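Local coordinates for histidine acid phosphatase (Hafnia alvei, PDB 4ARU), which belongs to branch 2 of the histidine phosphatase superfamily, built on an alpha/beta core with a second, mainly helical region, at residues A[398-401]-A[402-406]; A[49-52]-A[53-56]. All coordinates share one frame; numbering follows the deposited sequence.

Contact 1: residues A[398-401]-A[402-406]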
loop_
_atom_site.group_PDB
_atom_site.type_symbol
_atom_site.label_atom_id
_atom_site.label_comp_id
_atom_site.label_asym_id
_atom_site.label_seq_id
_atom_site.Cartn_x
_atom_site.Cartn_y
_atom_site.Cartn_z
ATOM N N PHE A 398 -2.186 -21.955 2.027
ATOM C CA PHE A 398 -2.285 -20.593 1.496
ATOM C C PHE A 398 -3.247 -20.589 0.311
ATOM O O PHE A 398 -4.135 -19.705 0.236
ATOM C CB PHE A 398 -0.908 -20.117 1.060
ATOM C CG PHE A 398 -0.890 -18.702 0.539
ATOM C CD1 PHE A 398 -0.795 -17.624 1.421
ATOM C CD2 PHE A 398 -0.928 -18.438 -0.819
ATOM C CE1 PHE A 398 -0.793 -16.336 0.977
ATOM C CE2 PHE A 398 -0.953 -17.149 -1.275
ATOM C CZ PHE A 398 -0.847 -16.099 -0.392
ATOM N N SER A 399 -3.098 -21.540 -0.600
ATOM C CA SER A 399 -3.970 -21.646 -1.777
ATOM C C SER A 399 -5.420 -21.766 -1.404
ATOM O O SER A 399 -6.284 -21.173 -2.022
ATOM C CB SER A 399 -3.583 -22.838 -2.623
ATOM O OG SER A 399 -2.269 -22.648 -3.136
ATOM N N ARG A 400 -5.696 -22.552 -0.369
ATOM C CA ARG A 400 -7.094 -22.809 0.015
ATOM C C ARG A 400 -7.659 -21.532 0.637
ATOM O O ARG A 400 -8.806 -21.129 0.353
ATOM C CB ARG A 400 -7.197 -23.999 1.002
ATOM C CG ARG A 400 -8.639 -24.426 1.247
ATOM C CD ARG A 400 -9.199 -25.159 0.049
ATOM N NE ARG A 400 -8.742 -26.551 -0.081
ATOM C CZ ARG A 400 -9.382 -27.629 0.393
ATOM N NH1 ARG A 400 -10.520 -27.509 1.083
ATOM N NH2 ARG A 400 -8.866 -28.847 0.189
ATOM N N LEU A 401 -6.858 -20.835 1.432
ATOM C CA LEU A 401 -7.263 -19.555 1.988
ATOM C C LEU A 401 -7.606 -18.514 0.904
ATOM O O LEU A 401 -8.635 -17.803 0.979
ATOM C CB LEU A 401 -6.226 -19.010 2.950
ATOM C CG LEU A 401 -6.014 -19.797 4.228
ATOM C CD1 LEU A 401 -4.852 -19.162 4.964
ATOM C CD2 LEU A 401 -7.252 -19.742 5.114
ATOM N N VAL A 402 -6.779 -18.431 -0.128
ATOM C CA VAL A 402 -7.051 -17.572 -1.255
ATOM C C VAL A 402 -8.349 -17.967 -1.916
ATOM O O VAL A 402 -9.194 -17.104 -2.201
ATOM C CB VAL A 402 -5.865 -17.585 -2.239
ATOM C CG1 VAL A 402 -6.231 -16.867 -3.530
ATOM C CG2 VAL A 402 -4.670 -16.942 -1.548
ATOM N N SER A 403 -8.544 -19.254 -2.185
ATOM C CA SER A 403 -9.740 -19.734 -2.857
ATOM C C SER A 403 -11.034 -19.383 -2.131
ATOM O O SER A 403 -12.055 -19.154 -2.779
ATOM C CB SER A 403 -9.637 -21.223 -3.110
ATOM O OG SER A 403 -9.889 -22.018 -1.935
ATOM N N HIS A 404 -10.973 -19.305 -0.804
ATOM C CA HIS A 404 -12.141 -18.950 0.008
ATOM C C HIS A 404 -12.287 -17.445 0.186
ATOM O O HIS A 404 -13.363 -16.969 0.516
ATOM C CB HIS A 404 -12.079 -19.645 1.374
ATOM C CG HIS A 404 -12.420 -21.103 1.321
ATOM N ND1 HIS A 404 -13.539 -21.586 0.675
ATOM C CD2 HIS A 404 -11.821 -22.183 1.888
ATOM C CE1 HIS A 404 -13.585 -22.903 0.797
ATOM N NE2 HIS A 404 -12.552 -23.289 1.528
ATOM N N SER A 405 -11.238 -16.653 -0.044
ATOM C CA SER A 405 -11.333 -15.204 0.158
ATOM C C SER A 405 -11.700 -14.409 -1.108
ATOM O O SER A 405 -12.337 -13.382 -1.002
ATOM C CB SER A 405 -10.061 -14.609 0.751
ATOM O OG SER A 405 -9.032 -14.585 -0.175
ATOM N N VAL A 406 -11.409 -14.965 -2.269
ATOM C CA VAL A 406 -11.715 -14.271 -3.510
ATOM C C VAL A 406 -13.204 -14.196 -3.736
ATOM O O VAL A 406 -14.003 -15.020 -3.241
ATOM C CB VAL A 406 -10.999 -14.900 -4.726
ATOM C CG1 VAL A 406 -9.485 -14.687 -4.613
ATOM C CG2 VAL A 406 -11.412 -16.335 -4.907
#
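Over one face of the Phe398 ring sits a methyl of Val402, CG2, one helical turn on; it makes a CH-pi contact 4.2 Å from the ring centroid and 27° off the ring normal. The methyl leans toward one side of the ring, with CE2 of Phe398 its closest ring atom at 3.7 Å. With CG anti to the backbone N (chi1 -178°), the phenylalanine side chain starts away from the next turn, yet its ring comes back near enough to meet this methyl. The imidazole of His404 carries Ser403 OG above one face, offset toward the rim, and lies alongside the aliphatic part of Arg400, whose CG is 3.9 Å from His404 CD2. The Arg400 guanidinium plane is turned 65° from that ring. All this belongs to the last turns of helix 395-405, an amphipathic helix whose Phe398 and Val402 face inward, toward Leu317 of helix 307-317 and Leu275 of helix 264-282 respectively. On the outer side Arg400 O accepts twice, from Ser403 OG at 2.7 Å and from His404 N at 3.1 Å. Near the C-terminal end the ladder slackens: Ser405 N reaches Leu401 O only weakly, while Val402 O receives Ser405 N, Ser405 OG and Val406 N.

Contact 2: residues A[49-52]-A[53-56]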
loop_
_atom_site.group_PDB
_atom_site.type_symbol
_atom_site.label_atom_id
_atom_site.label_comp_id
_atom_site.label_asym_id
_atom_site.label_seq_id
_atom_site.Cartn_x
_atom_site.Cartn_y
_atom_site.Cartn_z
ATOM N N ILE A 49 4.908 11.072 -8.921
ATOM C CA ILE A 49 6.056 10.766 -8.073
ATOM C C ILE A 49 7.085 11.856 -8.276
ATOM O O ILE A 49 7.212 12.423 -9.360
ATOM C CB ILE A 49 6.662 9.398 -8.420
ATOM C CG1 ILE A 49 7.668 8.933 -7.362
ATOM C CG2 ILE A 49 7.314 9.401 -9.772
ATOM C CD1 ILE A 49 8.043 7.457 -7.523
ATOM N N THR A 50 7.784 12.257 -7.229
ATOM C CA THR A 50 8.876 13.244 -7.341
ATOM C C THR A 50 10.209 12.568 -7.621
ATOM O O THR A 50 10.374 11.345 -7.377
ATOM C CB THR A 50 9.085 14.055 -6.017
ATOM O OG1 THR A 50 9.484 13.144 -4.965
ATOM C CG2 THR A 50 7.791 14.736 -5.623
ATOM N N PRO A 51 11.185 13.340 -8.111
ATOM C CA PRO A 51 12.509 12.725 -8.312
ATOM C C PRO A 51 13.082 12.131 -7.013
ATOM O O PRO A 51 13.723 11.061 -7.012
ATOM C CB PRO A 51 13.320 13.847 -8.920
ATOM C CG PRO A 51 12.308 14.711 -9.615
ATOM C CD PRO A 51 11.041 14.623 -8.809
ATOM N N ARG A 52 12.809 12.787 -5.889
ATOM C CA ARG A 52 13.232 12.214 -4.623
ATOM C C ARG A 52 12.507 10.894 -4.349
ATOM O O ARG A 52 13.108 9.973 -3.850
ATOM C CB ARG A 52 13.012 13.221 -3.484
ATOM C CG ARG A 52 13.230 12.659 -2.105
ATOM C CD ARG A 52 13.505 13.779 -1.169
ATOM N NE ARG A 52 13.405 13.335 0.210
ATOM C CZ ARG A 52 14.122 13.788 1.217
ATOM N NH1 ARG A 52 15.081 14.682 1.059
ATOM N NH2 ARG A 52 13.852 13.292 2.410
ATOM N N GLY A 53 11.203 10.823 -4.629
ATOM C CA GLY A 53 10.454 9.598 -4.504
ATOM C C GLY A 53 11.083 8.477 -5.325
ATOM O O GLY A 53 11.173 7.315 -4.896
ATOM N N GLU A 54 11.463 8.814 -6.557
ATOM C CA GLU A 54 12.139 7.829 -7.386
ATOM C C GLU A 54 13.422 7.350 -6.772
ATOM O O GLU A 54 13.725 6.141 -6.746
ATOM C CB GLU A 54 12.376 8.412 -8.779
ATOM C CG GLU A 54 11.117 8.626 -9.581
ATOM C CD GLU A 54 11.380 9.421 -10.858
ATOM O OE1 GLU A 54 11.527 10.654 -10.817
ATOM O OE2 GLU A 54 11.465 8.806 -11.951
ATOM N N HIS A 55 14.214 8.278 -6.273
ATOM C CA HIS A 55 15.484 7.935 -5.599
ATOM C C HIS A 55 15.234 6.983 -4.427
ATOM O O HIS A 55 15.900 5.975 -4.253
ATOM C CB HIS A 55 16.214 9.186 -5.163
ATOM C CG HIS A 55 17.448 8.902 -4.376
ATOM N ND1 HIS A 55 18.525 8.196 -4.884
ATOM C CD2 HIS A 55 17.735 9.148 -3.079
ATOM C CE1 HIS A 55 19.443 8.074 -3.934
ATOM N NE2 HIS A 55 18.992 8.654 -2.839
ATOM N N LEU A 56 14.246 7.322 -3.626
ATOM C CA LEU A 56 13.894 6.507 -2.474
ATOM C C LEU A 56 13.462 5.116 -2.865
ATOM O O LEU A 56 13.795 4.164 -2.155
ATOM C CB LEU A 56 12.850 7.242 -1.593
ATOM C CG LEU A 56 13.352 8.457 -0.803
ATOM C CD1 LEU A 56 12.193 9.272 -0.296
ATOM C CD2 LEU A 56 14.246 8.026 0.347
HETATM O O HOH W 1 9.461 12.581 -11.065
#
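Thr50 OG1 takes the N-H of Gly53 at 2.9 Å, with an N-H...O angle of 160°, in the capping bond that opens helix 51-70. Thr50 is the N-cap, and its chi1 of 63° sets OG1 between its own N and carbonyl carbon, facing the first turn. Its carbonyl O receives Glu54 N, also at 2.9 Å, and the regular ladder follows with His55 N on Pro51 O and Leu56 N on Arg52 O.

Ile49, the residue before the cap, packs its side chain against this first turn. Its CD1 lies 3.8 Å from Glu54 N and 3.9 Å from Glu54 CG, so the isoleucine branch crosses the aliphatic part of the glutamate. The same branch packs against the backbone of Gly53, with Ile49 CG1 4.0 Å from Gly53 C. Farther along, Arg52 runs extended from CG to NE, and its CG meets Leu56 CD1 at 4.0 Å, one turn on.

A water bridges the chain before the cap and the glutamate of the first turn, donating to Ile49 O and to Glu54 OE1, each at 2.8 Å. In the next shell, Gln230 OE1 is hydrogen-bonded to Thr50 OG1, and Gln93 OE1 to Ile49 N. The guanidinium of Arg52 is held by main-chain oxygens, NE on Ala229 O and NH2 on His363 O, while Ile49 and Glu54 both touch Lys97 of helix 93-106.

The threonine hydroxyl thus links the helix start to Gln230. A carboxylate on the first turn, near the positive end of the helix dipole, would probably be stabilised in its charged form.

Overall arrangement
The two contacts illustrate the opposite ends of helices: 49-56 starts helix 51-70, whereas 398-406 finishes helix 395-405. They share no element; their centres are 35 Å apart, on opposite sides of the chain's centre. Both are partly buried, but contact 2 has more buried residues. At the start of a helix the task is to occupy N-H groups, which contact 2 meets with a threonine hydroxyl; at the end carbonyl oxygens take extra donors, as the serines of contact 1 supply. Contact 1 rests mainly by apolar side chains on helices 264-282 and 307-317, whereas contact 2, besides packing on helix 93-106, has polar bonds to Gln93 at its start, to the ends of helices 213-229 and 359-363, and to Gln230.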